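Side-chain contacts in folylpolyglutamate synthase/dihydrofolate synthase (Thermotoga maritima, PDB 1O5Z), which probably catalyses the ATP-dependent addition of L-glutamate both to dihydropteroate, giving dihydrofolate, and to tetrahydrofolyl polyglutamates: residues A[66-69]-A[70-74]; A[244-247]-A[248-251]; A[270-273]-A[274-277]. All blocks are in the same frame, centred on the assembly; numbering follows the deposited sequence.

Interaction 1: residues A[66-69]-A[70-74]; sequences VANM and VSNIL
With chi1 at -170°, Asn68 CG lies opposite the backbone N and beside the carbonyl carbon; Asn72, one helical turn on and at an unstaggered chi1 of -91°, brings ND2 against the Asn68 amide. The two side chains cross, with their amide planes 66° apart. Asn72 ND2 then points back along helix 63-77. It makes two weak hydrogen bonds to Asn68, to OD1 at 2.9 Å and to the backbone O at 3.1 Å. A water lies 2.7 Å from Asn72 ND2 and also accepts from Asn68 ND2.

The stronger ties of the Asn68 amide lie elsewhere: Lys303 N donates to OD1, and ND2 bonds to Tyr85 OH. Ser71 OG donates to Ala67 O over 2.9 Å, from above the carbonyl plane. Ser71 N reaches the same oxygen at 2.8 Å, which doubles the grip on it. Val66 CG1 lies 4.3 Å from Val70 CG2; both side chains also touch strand 53-58.

This helix follows the P-loop in the Mur ligase middle domain. The chemistry implies sharing at Asn72 ND2: its two hydrogens face three acceptors, Asn68 OD1, Asn68 O and the water, which fits the two weak bonds to Asn68.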
ATOM      1  N   VAL A  66       6.289  -3.858   1.575  1.00 44.18           N
ATOM      2  CA  VAL A  66       7.469  -3.960   2.454  1.00 44.28           C
ATOM      3  C   VAL A  66       7.089  -3.534   3.872  1.00 44.27           C
ATOM      4  O   VAL A  66       7.451  -4.215   4.836  1.00 44.85           O
ATOM      5  CB  VAL A  66       8.672  -3.155   1.947  1.00 44.58           C
ATOM      6  CG1 VAL A  66       9.732  -3.047   3.035  1.00 46.20           C
ATOM      7  CG2 VAL A  66       9.271  -3.815   0.668  1.00 44.43           C
ATOM      8  N   ALA A  67       6.336  -2.447   4.011  1.00 42.88           N
ATOM      9  CA  ALA A  67       5.859  -2.055   5.353  1.00 43.14           C
ATOM     10  C   ALA A  67       5.070  -3.168   6.028  1.00 43.62           C
ATOM     11  O   ALA A  67       5.278  -3.483   7.187  1.00 44.27           O
ATOM     12  CB  ALA A  67       4.987  -0.779   5.273  1.00 42.95           C
ATOM     13  N   ASN A  68       4.109  -3.713   5.291  1.00 44.52           N
ATOM     14  CA  ASN A  68       3.250  -4.777   5.781  1.00 44.87           C
ATOM     15  C   ASN A  68       4.053  -5.985   6.227  1.00 44.85           C
ATOM     16  O   ASN A  68       3.799  -6.538   7.273  1.00 44.48           O
ATOM     17  CB  ASN A  68       2.251  -5.214   4.717  1.00 44.27           C
ATOM     18  CG  ASN A  68       1.205  -6.122   5.270  1.00 46.02           C
ATOM     19  OD1 ASN A  68       1.275  -7.348   5.088  1.00 47.48           O
ATOM     20  ND2 ASN A  68       0.230  -5.538   5.994  1.00 45.03           N
ATOM     21  N   MET A  69       5.007  -6.384   5.399  1.00 44.51           N
ATOM     22  CA  MET A  69       5.882  -7.504   5.721  1.00 45.09           C
ATOM     23  C   MET A  69       6.708  -7.246   7.005  1.00 45.20           C
ATOM     24  O   MET A  69       6.819  -8.101   7.906  1.00 44.92           O
ATOM     25  CB  MET A  69       6.799  -7.746   4.550  1.00 44.78           C
ATOM     26  CG  MET A  69       6.100  -8.337   3.337  1.00 46.44           C
ATOM     27  SD  MET A  69       7.260  -8.449   1.936  1.00 47.80           S
ATOM     28  CE  MET A  69       6.216  -8.981   0.588  1.00 47.47           C
ATOM     29  N   VAL A  70       7.273  -6.046   7.085  1.00 44.72           N
ATOM     30  CA  VAL A  70       7.994  -5.635   8.260  1.00 44.96           C
ATOM     31  C   VAL A  70       7.098  -5.655   9.492  1.00 45.41           C
ATOM     32  O   VAL A  70       7.494  -6.201  10.509  1.00 44.94           O
ATOM     33  CB  VAL A  70       8.690  -4.275   8.039  1.00 44.89           C
ATOM     34  CG1 VAL A  70       9.252  -3.766   9.295  1.00 45.33           C
ATOM     35  CG2 VAL A  70       9.828  -4.446   7.064  1.00 45.63           C
ATOM     36  N   SER A  71       5.901  -5.078   9.408  1.00 45.92           N
ATOM     37  CA  SER A  71       5.001  -5.072  10.571  1.00 46.59           C
ATOM     38  C   SER A  71       4.652  -6.453  10.943  1.00 44.93           C
ATOM     39  O   SER A  71       4.622  -6.749  12.070  1.00 45.21           O
ATOM     40  CB  SER A  71       3.665  -4.346  10.326  1.00 46.18           C
ATOM     41  OG  SER A  71       3.939  -3.087   9.737  1.00 53.61           O
ATOM     42  N   ASN A  72       4.244  -7.249   9.972  1.00 44.71           N
ATOM     43  CA  ASN A  72       3.817  -8.605  10.232  1.00 44.28           C
ATOM     44  C   ASN A  72       4.861  -9.457  10.908  1.00 43.41           C
ATOM     45  O   ASN A  72       4.532 -10.207  11.823  1.00 41.56           O
ATOM     46  CB  ASN A  72       3.272  -9.253   8.961  1.00 45.00           C
ATOM     47  CG  ASN A  72       1.786  -9.025   8.857  1.00 46.32           C
ATOM     48  OD1 ASN A  72       1.051  -9.451   9.763  1.00 45.36           O
ATOM     49  ND2 ASN A  72       1.342  -8.293   7.849  1.00 43.57           N
ATOM     50  N   ILE A  73       6.117  -9.277  10.528  1.00 43.05           N
ATOM     51  CA  ILE A  73       7.189 -10.049  11.141  1.00 43.52           C
ATOM     52  C   ILE A  73       7.402  -9.639  12.620  1.00 43.15           C
ATOM     53  O   ILE A  73       7.575 -10.482  13.505  1.00 41.28           O
ATOM     54  CB  ILE A  73       8.483  -9.889  10.351  1.00 43.92           C
ATOM     55  CG1 ILE A  73       8.360 -10.599   8.998  1.00 45.05           C
ATOM     56  CG2 ILE A  73       9.691 -10.469  11.146  1.00 44.65           C
ATOM     57  CD1 ILE A  73       9.511 -10.262   8.042  1.00 44.51           C
ATOM     58  N   LEU A  74       7.386  -8.326  12.863  1.00 42.88           N
ATOM     59  CA  LEU A  74       7.555  -7.822  14.207  1.00 43.49           C
ATOM     60  C   LEU A  74       6.385  -8.140  15.088  1.00 42.68           C
ATOM     61  O   LEU A  74       6.564  -8.442  16.263  1.00 43.41           O
ATOM     62  CB  LEU A  74       7.731  -6.318  14.170  1.00 44.38           C
ATOM     63  CG  LEU A  74       9.016  -5.787  13.519  1.00 44.30           C
ATOM     64  CD1 LEU A  74       8.837  -4.295  13.262  1.00 44.40           C
ATOM     65  CD2 LEU A  74      10.222  -6.015  14.410  1.00 45.21           C
TER
HETATM   66  O   HOH W   1      -1.335  -7.812   7.529  1.00 37.83           O

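Interaction 2: residues A[244-247]-A[248-251]; sequences SLKL and HENR
His248 and Leu247 form the tip of a beta hairpin that joins strands 239-244 and 250-255 through a type II turn from Lys246 to Glu249. His248 takes the third position of the turn, with a positive phi of 60°. Its ring lies beside the Leu247 side chain, and Leu247 CB makes a CH-pi contact over one ring face, 4.2 Å from the centroid.

Glu249 closes the turn with its N donating to Lys246 O (2.8 Å). Its extended side chain runs alongside that of Lys246, in the same direction. Lys246 bends at chi2 and chi3, and its NZ forms a salt bridge with Glu249 OE2 at 3.3 Å.

Asn250 OD1 accepts from Lys246 N at 2.9 Å, with the donor 49° out of the amide plane. OD1 also bonds to Tyr339 OH, and ND2 bonds to Asn268 OD1 and Leu265 O. This buried amide therefore joins the hairpin loop to strand 259-265, to the loop at Asn268 and to helix 326-339.

Arg251 pairs with Ser244 as an antiparallel hydrogen-bonded pair, and Arg251 N to Ser244 O is short and nearly straight at 2.7 Å. Arg251 NH2 meets Glu249 OE1 at 3.0 Å, a salt bridge with a weak hydrogen bond. The carboxylate thus probably screens two cations from each other. On the same face of the sheet, Ser244 OG lies 3.7 Å from Arg251 CB.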
ATOM      1  N   SER A 244      10.360 -21.301  -6.197  1.00 49.67           N
ATOM      2  CA  SER A 244       9.173 -21.597  -7.001  1.00 49.78           C
ATOM      3  C   SER A 244       7.989 -20.702  -6.681  1.00 50.01           C
ATOM      4  O   SER A 244       7.703 -20.404  -5.544  1.00 49.70           O
ATOM      5  CB  SER A 244       8.724 -23.054  -6.860  1.00 49.64           C
ATOM      6  OG  SER A 244       8.333 -23.342  -5.539  1.00 51.30           O
ATOM      7  N   LEU A 245       7.302 -20.294  -7.733  1.00 50.72           N
ATOM      8  CA  LEU A 245       6.103 -19.515  -7.647  1.00 51.07           C
ATOM      9  C   LEU A 245       4.925 -20.467  -7.747  1.00 51.16           C
ATOM     10  O   LEU A 245       4.855 -21.281  -8.635  1.00 51.62           O
ATOM     11  CB  LEU A 245       6.072 -18.549  -8.807  1.00 51.14           C
ATOM     12  CG  LEU A 245       7.255 -17.594  -8.903  1.00 52.74           C
ATOM     13  CD1 LEU A 245       6.990 -16.693 -10.077  1.00 54.05           C
ATOM     14  CD2 LEU A 245       7.432 -16.740  -7.651  1.00 54.92           C
ATOM     15  N   LYS A 246       4.000 -20.362  -6.819  1.00 51.88           N
ATOM     16  CA  LYS A 246       2.858 -21.234  -6.775  1.00 51.79           C
ATOM     17  C   LYS A 246       1.870 -20.457  -5.974  1.00 51.14           C
ATOM     18  O   LYS A 246       2.235 -19.934  -4.941  1.00 49.68           O
ATOM     19  CB  LYS A 246       3.227 -22.502  -6.022  1.00 52.35           C
ATOM     20  CG  LYS A 246       2.449 -23.745  -6.455  1.00 55.72           C
ATOM     21  CD  LYS A 246       1.480 -24.254  -5.383  1.00 58.15           C
ATOM     22  CE  LYS A 246       1.988 -25.535  -4.747  1.00 58.33           C
ATOM     23  NZ  LYS A 246       1.182 -25.832  -3.533  1.00 60.94           N
ATOM     24  N   LEU A 247       0.640 -20.376  -6.451  1.00 51.25           N
ATOM     25  CA  LEU A 247      -0.378 -19.573  -5.794  1.00 52.21           C
ATOM     26  C   LEU A 247      -0.367 -19.810  -4.293  1.00 52.02           C
ATOM     27  O   LEU A 247      -0.413 -20.958  -3.865  1.00 52.63           O
ATOM     28  CB  LEU A 247      -1.772 -19.914  -6.325  1.00 52.45           C
ATOM     29  CG  LEU A 247      -2.482 -19.064  -7.383  1.00 53.82           C
ATOM     30  CD1 LEU A 247      -3.969 -19.298  -7.214  1.00 55.35           C
ATOM     31  CD2 LEU A 247      -2.210 -17.571  -7.308  1.00 55.28           C
ATOM     32  N   HIS A 248      -0.291 -18.730  -3.521  1.00 51.78           N
ATOM     33  CA  HIS A 248      -0.257 -18.748  -2.029  1.00 52.36           C
ATOM     34  C   HIS A 248       0.909 -19.520  -1.391  1.00 51.81           C
ATOM     35  O   HIS A 248       0.895 -19.813  -0.208  1.00 51.03           O
ATOM     36  CB  HIS A 248      -1.573 -19.278  -1.423  1.00 52.69           C
ATOM     37  CG  HIS A 248      -2.788 -18.968  -2.239  1.00 54.20           C
ATOM     38  ND1 HIS A 248      -3.273 -17.684  -2.395  1.00 53.68           N
ATOM     39  CD2 HIS A 248      -3.614 -19.779  -2.947  1.00 54.92           C
ATOM     40  CE1 HIS A 248      -4.338 -17.717  -3.175  1.00 54.49           C
ATOM     41  NE2 HIS A 248      -4.569 -18.975  -3.521  1.00 56.17           N
ATOM     42  N   GLU A 249       1.918 -19.851  -2.166  1.00 51.94           N
ATOM     43  CA  GLU A 249       2.964 -20.705  -1.665  1.00 52.19           C
ATOM     44  C   GLU A 249       4.204 -20.461  -2.495  1.00 50.90           C
ATOM     45  O   GLU A 249       4.699 -21.347  -3.146  1.00 50.84           O
ATOM     46  CB  GLU A 249       2.502 -22.148  -1.707  1.00 52.07           C
ATOM     47  CG  GLU A 249       3.442 -23.143  -1.035  1.00 54.63           C
ATOM     48  CD  GLU A 249       2.818 -24.537  -0.889  1.00 55.39           C
ATOM     49  OE1 GLU A 249       3.517 -25.568  -1.126  1.00 56.27           O
ATOM     50  OE2 GLU A 249       1.604 -24.603  -0.549  1.00 61.94           O
ATOM     51  N   ASN A 250       4.692 -19.223  -2.443  1.00 49.85           N
ATOM     52  CA  ASN A 250       5.802 -18.774  -3.263  1.00 48.94           C
ATOM     53  C   ASN A 250       7.084 -18.843  -2.478  1.00 48.77           C
ATOM     54  O   ASN A 250       7.269 -18.165  -1.492  1.00 47.35           O
ATOM     55  CB  ASN A 250       5.560 -17.360  -3.765  1.00 48.82           C
ATOM     56  CG  ASN A 250       4.278 -17.254  -4.579  1.00 48.47           C
ATOM     57  OD1 ASN A 250       4.254 -17.651  -5.756  1.00 46.05           O
ATOM     58  ND2 ASN A 250       3.197 -16.780  -3.940  1.00 45.11           N
ATOM     59  N   ARG A 251       7.984 -19.664  -2.971  1.00 48.90           N
ATOM     60  CA  ARG A 251       9.071 -20.165  -2.185  1.00 50.25           C
ATOM     61  C   ARG A 251      10.391 -19.551  -2.682  1.00 48.85           C
ATOM     62  O   ARG A 251      10.644 -19.472  -3.884  1.00 49.28           O
ATOM     63  CB  ARG A 251       9.001 -21.684  -2.255  1.00 50.19           C
ATOM     64  CG  ARG A 251       9.885 -22.465  -1.341  1.00 52.72           C
ATOM     65  CD  ARG A 251       9.508 -23.975  -1.305  1.00 55.71           C
ATOM     66  NE  ARG A 251       8.056 -24.233  -1.143  1.00 61.05           N
ATOM     67  CZ  ARG A 251       7.384 -24.361   0.029  1.00 63.56           C
ATOM     68  NH1 ARG A 251       7.982 -24.264   1.225  1.00 65.51           N
ATOM     69  NH2 ARG A 251       6.076 -24.586  -0.009  1.00 63.48           N
TER

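Interaction 3: residues A[270-273]-A[274-277]; sequences PHQI and ENAG
Gln272 and Asn275 meet one turn apart on helix 271-286, in the Mur ligase middle domain. Among the polar side-chain contacts, Gln272 NE2 lies 2.9 Å from Asn275 OD1. Gln272 bends at chi2 (-54°), which turns its amide toward Asn275, with NE2 nearest OD1. The two side chains cross, and their amide planes stand 67° apart. Gln272 NE2 also makes a weak hydrogen bond to Ser65 OG, and the Asn275 side chain packs on Ser65 and Met69 of helix 63-77. A bound sulfate, probably from the crystallisation liquor, lies about 5 Å from the Asn275 side chain. A leucine in place of Asn275 would probably take the oxygen from beside Gln272 NE2, leaving that amide held less firmly, by its weak bond to Ser65 OG. A salt bridge runs outside the two segments, from Glu274 OE2 to Arg212 NH2.

Backbone hydrogen bonds build the turn. Asn275 N donates to His271 O at 3.0 Å, and Ala276 N to Gln272 O at 2.9 Å. The bond from Glu274 N to Pro270 O is long and weak at 3.5 Å, and Pro270 O also takes Ile273 N.

In the apolar packing, Ile273 touches Val240, Val242, Asn250 and Phe252. Ala276 touches Phe252, and its CB rests 3.3 Å from Ile273 O.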
ATOM      1  N   PRO A 270       6.222 -12.220  -8.424  1.00 52.77           N
ATOM      2  CA  PRO A 270       7.688 -12.315  -8.168  1.00 52.34           C
ATOM      3  C   PRO A 270       8.350 -11.004  -7.640  1.00 52.09           C
ATOM      4  O   PRO A 270       9.349 -11.072  -6.915  1.00 51.49           O
ATOM      5  CB  PRO A 270       8.258 -12.755  -9.517  1.00 52.83           C
ATOM      6  CG  PRO A 270       7.032 -13.036 -10.396  1.00 52.74           C
ATOM      7  CD  PRO A 270       5.905 -12.207  -9.867  1.00 52.91           C
ATOM      8  N   HIS A 271       7.772  -9.840  -7.954  1.00 51.79           N
ATOM      9  CA  HIS A 271       8.164  -8.582  -7.276  1.00 52.02           C
ATOM     10  C   HIS A 271       7.993  -8.660  -5.782  1.00 49.71           C
ATOM     11  O   HIS A 271       8.686  -7.959  -5.077  1.00 48.78           O
ATOM     12  CB  HIS A 271       7.381  -7.353  -7.755  1.00 53.40           C
ATOM     13  CG  HIS A 271       7.885  -6.799  -9.042  1.00 58.77           C
ATOM     14  ND1 HIS A 271       9.204  -6.440  -9.226  1.00 65.32           N
ATOM     15  CD2 HIS A 271       7.266  -6.580 -10.230  1.00 63.78           C
ATOM     16  CE1 HIS A 271       9.380  -6.020 -10.471  1.00 65.47           C
ATOM     17  NE2 HIS A 271       8.216  -6.087 -11.098  1.00 66.09           N
ATOM     18  N   GLN A 272       7.040  -9.464  -5.302  1.00 48.05           N
ATOM     19  CA  GLN A 272       6.812  -9.543  -3.875  1.00 46.70           C
ATOM     20  C   GLN A 272       7.932 -10.303  -3.191  1.00 45.20           C
ATOM     21  O   GLN A 272       8.207 -10.078  -1.996  1.00 44.58           O
ATOM     22  CB  GLN A 272       5.452 -10.146  -3.532  1.00 46.81           C
ATOM     23  CG  GLN A 272       4.267  -9.371  -4.056  1.00 47.30           C
ATOM     24  CD  GLN A 272       4.251  -7.891  -3.662  1.00 49.40           C
ATOM     25  OE1 GLN A 272       3.699  -7.089  -4.400  1.00 56.64           O
ATOM     26  NE2 GLN A 272       4.859  -7.527  -2.546  1.00 48.13           N
ATOM     27  N   ILE A 273       8.605 -11.187  -3.932  1.00 44.39           N
ATOM     28  CA  ILE A 273       9.704 -11.918  -3.338  1.00 43.40           C
ATOM     29  C   ILE A 273      10.862 -10.935  -3.118  1.00 43.40           C
ATOM     30  O   ILE A 273      11.565 -10.951  -2.075  1.00 43.35           O
ATOM     31  CB  ILE A 273      10.038 -13.166  -4.158  1.00 43.96           C
ATOM     32  CG1 ILE A 273       9.018 -14.250  -3.836  1.00 44.19           C
ATOM     33  CG2 ILE A 273      11.436 -13.704  -3.826  1.00 42.72           C
ATOM     34  CD1 ILE A 273       8.953 -15.328  -4.872  1.00 47.48           C
ATOM     35  N   GLU A 274      11.004 -10.005  -4.038  1.00 43.03           N
ATOM     36  CA  GLU A 274      11.990  -8.958  -3.839  1.00 43.56           C
ATOM     37  C   GLU A 274      11.608  -8.014  -2.711  1.00 42.75           C
ATOM     38  O   GLU A 274      12.455  -7.549  -1.972  1.00 43.63           O
ATOM     39  CB  GLU A 274      12.248  -8.204  -5.146  1.00 43.66           C
ATOM     40  CG  GLU A 274      13.019  -9.061  -6.126  1.00 46.28           C
ATOM     41  CD  GLU A 274      13.835  -8.272  -7.116  1.00 50.56           C
ATOM     42  OE1 GLU A 274      13.711  -7.038  -7.186  1.00 53.94           O
ATOM     43  OE2 GLU A 274      14.619  -8.897  -7.844  1.00 53.29           O
ATOM     44  N   ASN A 275      10.335  -7.708  -2.575  1.00 42.59           N
ATOM     45  CA  ASN A 275       9.909  -6.852  -1.492  1.00 42.56           C
ATOM     46  C   ASN A 275      10.234  -7.550  -0.188  1.00 42.52           C
ATOM     47  O   ASN A 275      10.621  -6.939   0.765  1.00 43.19           O
ATOM     48  CB  ASN A 275       8.406  -6.594  -1.590  1.00 41.96           C
ATOM     49  CG  ASN A 275       8.034  -5.629  -2.735  1.00 43.18           C
ATOM     50  OD1 ASN A 275       6.879  -5.545  -3.145  1.00 46.33           O
ATOM     51  ND2 ASN A 275       8.993  -4.935  -3.247  1.00 40.90           N
ATOM     52  N   ALA A 276      10.018  -8.854  -0.145  1.00 43.93           N
ATOM     53  CA  ALA A 276      10.386  -9.676   1.026  1.00 44.04           C
ATOM     54  C   ALA A 276      11.894  -9.591   1.374  1.00 43.83           C
ATOM     55  O   ALA A 276      12.229  -9.351   2.515  1.00 43.84           O
ATOM     56  CB  ALA A 276       9.954 -11.133   0.832  1.00 44.78           C
ATOM     57  N   GLY A 277      12.783  -9.705   0.397  1.00 43.87           N
ATOM     58  CA  GLY A 277      14.213  -9.443   0.647  1.00 43.95           C
ATOM     59  C   GLY A 277      14.448  -8.044   1.223  1.00 43.18           C
ATOM     60  O   GLY A 277      15.211  -7.837   2.130  1.00 42.36           O
TER

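How the interactions relate
The three contacts come in series along the chain, all within the Mur ligase middle domain. Interaction 3 sits between the other two: its centre is about 13 Å from the centre of interaction 1 and about 12 Å from that of interaction 2, while the centres of those two are about 19 Å apart and they do not touch. Helix 271-286 packs against helix 63-77, where Met69 SD lies 3.5 Å from Ala276 N. On the hairpin side, Leu245 CD2 meets Ile273 CD1 at 3.5 Å. The helix therefore bridges the three-stranded antiparallel sheet and the helix that follows the P-loop. That links a surface hairpin to the buried core beside the probable ATP site.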